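COG0778: Nitroreductase (Streptococcus pneumoniae, PDB 2B67) probably catalyses FMN-dependent, NAD(P)H-driven reduction reactions, as a dimeric flavoprotein of the nitroreductase family. Local coordinates at residues A[162-165]-A[166-170]. Sequence-based numbering, arbitrary orientation.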
loop_
_atom_site.group_PDB
_atom_site.type_symbol
_atom_site.label_atom_id
_atom_site.label_comp_id
_atom_site.label_asym_id
_atom_site.label_seq_id
_atom_site.Cartn_x
_atom_site.Cartn_y
_atom_site.Cartn_z
ATOM N N SER A 162 6.317 0.664 -20.127
ATOM C CA SER A 162 5.715 0.753 -21.467
ATOM C C SER A 162 5.819 -0.550 -22.271
ATOM O O SER A 162 5.118 -0.739 -23.280
ATOM C CB SER A 162 6.372 1.897 -22.260
ATOM O OG SER A 162 7.700 1.577 -22.676
ATOM N N LYS A 163 6.674 -1.474 -21.857
ATOM C CA LYS A 163 6.778 -2.715 -22.660
ATOM C C LYS A 163 6.204 -3.939 -21.965
ATOM O O LYS A 163 6.166 -5.039 -22.558
ATOM C CB LYS A 163 8.241 -2.994 -23.081
ATOM C CG LYS A 163 8.821 -1.967 -24.059
ATOM C CD LYS A 163 10.289 -2.273 -24.397
ATOM C CE LYS A 163 10.822 -1.293 -25.468
ATOM N NZ LYS A 163 12.321 -1.427 -25.609
ATOM N N VAL A 164 5.791 -3.764 -20.711
ATOM C CA VAL A 164 5.433 -4.911 -19.875
ATOM C C VAL A 164 4.200 -5.643 -20.405
ATOM O O VAL A 164 4.178 -6.886 -20.405
ATOM C CB VAL A 164 5.225 -4.565 -18.347
ATOM C CG1 VAL A 164 4.798 -5.823 -17.603
ATOM C CG2 VAL A 164 6.522 -4.068 -17.692
ATOM N N ASN A 165 3.189 -4.892 -20.855
ATOM C CA ASN A 165 1.955 -5.519 -21.358
ATOM C C ASN A 165 2.262 -6.402 -22.543
ATOM O O ASN A 165 1.738 -7.498 -22.643
ATOM C CB ASN A 165 0.913 -4.481 -21.789
ATOM C CG ASN A 165 0.193 -3.850 -20.614
ATOM O OD1 ASN A 165 -0.932 -4.239 -20.266
ATOM N ND2 ASN A 165 0.819 -2.855 -20.023
ATOM N N GLU A 166 3.090 -5.892 -23.445
ATOM C CA GLU A 166 3.499 -6.597 -24.655
ATOM C C GLU A 166 4.275 -7.875 -24.313
ATOM O O GLU A 166 3.879 -8.966 -24.702
ATOM C CB GLU A 166 4.333 -5.630 -25.501
ATOM C CG GLU A 166 4.966 -6.181 -26.748
ATOM C CD GLU A 166 5.497 -5.070 -27.644
ATOM O OE1 GLU A 166 5.154 -5.098 -28.861
ATOM O OE2 GLU A 166 6.226 -4.151 -27.142
ATOM N N VAL A 167 5.348 -7.740 -23.534
ATOM C CA VAL A 167 6.149 -8.874 -23.078
ATOM C C VAL A 167 5.342 -9.954 -22.329
ATOM O O VAL A 167 5.524 -11.142 -22.563
ATOM C CB VAL A 167 7.343 -8.371 -22.231
ATOM C CG1 VAL A 167 8.107 -9.499 -21.584
ATOM C CG2 VAL A 167 8.289 -7.524 -23.100
ATOM N N LEU A 168 4.444 -9.548 -21.439
ATOM C CA LEU A 168 3.682 -10.507 -20.651
ATOM C C LEU A 168 2.330 -10.896 -21.253
ATOM O O LEU A 168 1.605 -11.698 -20.653
ATOM C CB LEU A 168 3.493 -9.989 -19.208
ATOM C CG LEU A 168 4.765 -9.748 -18.400
ATOM C CD1 LEU A 168 4.488 -9.453 -16.933
ATOM C CD2 LEU A 168 5.668 -10.946 -18.519
ATOM N N GLU A 169 1.992 -10.318 -22.410
ATOM C CA GLU A 169 0.738 -10.603 -23.114
ATOM C C GLU A 169 -0.486 -10.332 -22.240
ATOM O O GLU A 169 -1.336 -11.207 -22.033
ATOM C CB GLU A 169 0.709 -12.038 -23.689
ATOM C CG GLU A 169 1.925 -12.338 -24.551
ATOM C CD GLU A 169 1.964 -13.775 -25.097
ATOM O OE1 GLU A 169 1.183 -14.659 -24.624
ATOM O OE2 GLU A 169 2.808 -14.008 -26.006
ATOM N N ILE A 170 -0.565 -9.106 -21.735
ATOM C CA ILE A 170 -1.673 -8.689 -20.886
ATOM C C ILE A 170 -2.345 -7.482 -21.553
ATOM O O ILE A 170 -1.657 -6.573 -22.015
ATOM C CB ILE A 170 -1.157 -8.257 -19.483
ATOM C CG1 ILE A 170 -0.397 -9.394 -18.778
ATOM C CG2 ILE A 170 -2.306 -7.625 -18.695
ATOM C CD1 ILE A 170 -1.273 -10.621 -18.299
HETATM O O HOH W 1 3.477 -3.009 -23.947
HETATM O O HOH W 2 5.021 -2.135 -25.862
#
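Val164 and Leu168, one helical turn apart, run side by side in the same direction, and CG1 of Val164 meets CD1 of Leu168 at 3.7 Å. That CG1 stands opposite the backbone N (chi1 178°), on the carbonyl side, where the leucine methyl follows. Along the backbone of the same pair, Leu168 N donates to Val164 O at 2.9 Å. The neighbouring Val167 N to Lys163 O bond is almost straight (176° at the hydrogen). The helix then closes in a Schellman motif. Glu169 takes a positive phi of 57°, Ile170 N reaches back to Asn165 O at 3.0 Å, in the carbonyl plane on a lone pair, and Glu169 N bonds to Glu166 O at 3.3 Å.

The opposite flank is looser and wet. Glu166 N stands 5.5 Å from Ser162 O, too far for the i to i+4 bond, and two waters that donate to Ser162 O fill in: one accepts from Glu166 N at 3.0 Å, the other donates to Glu166 OE2 at 2.7 Å. Lys163 NZ, 6.8 Å from Glu166 OE2, makes no salt bridge.

Helix 161-168 lays Val164 on Phe82 and Pro176 and Leu168 on Ala80 and Val53 of the antiparallel sheet, and just past its end Ile170 lies on Val51 and Phe82. There the carbonyls of Leu168 and Glu169 accept hydrogen bonds from Arg204 of the second subunit, at the dimer interface.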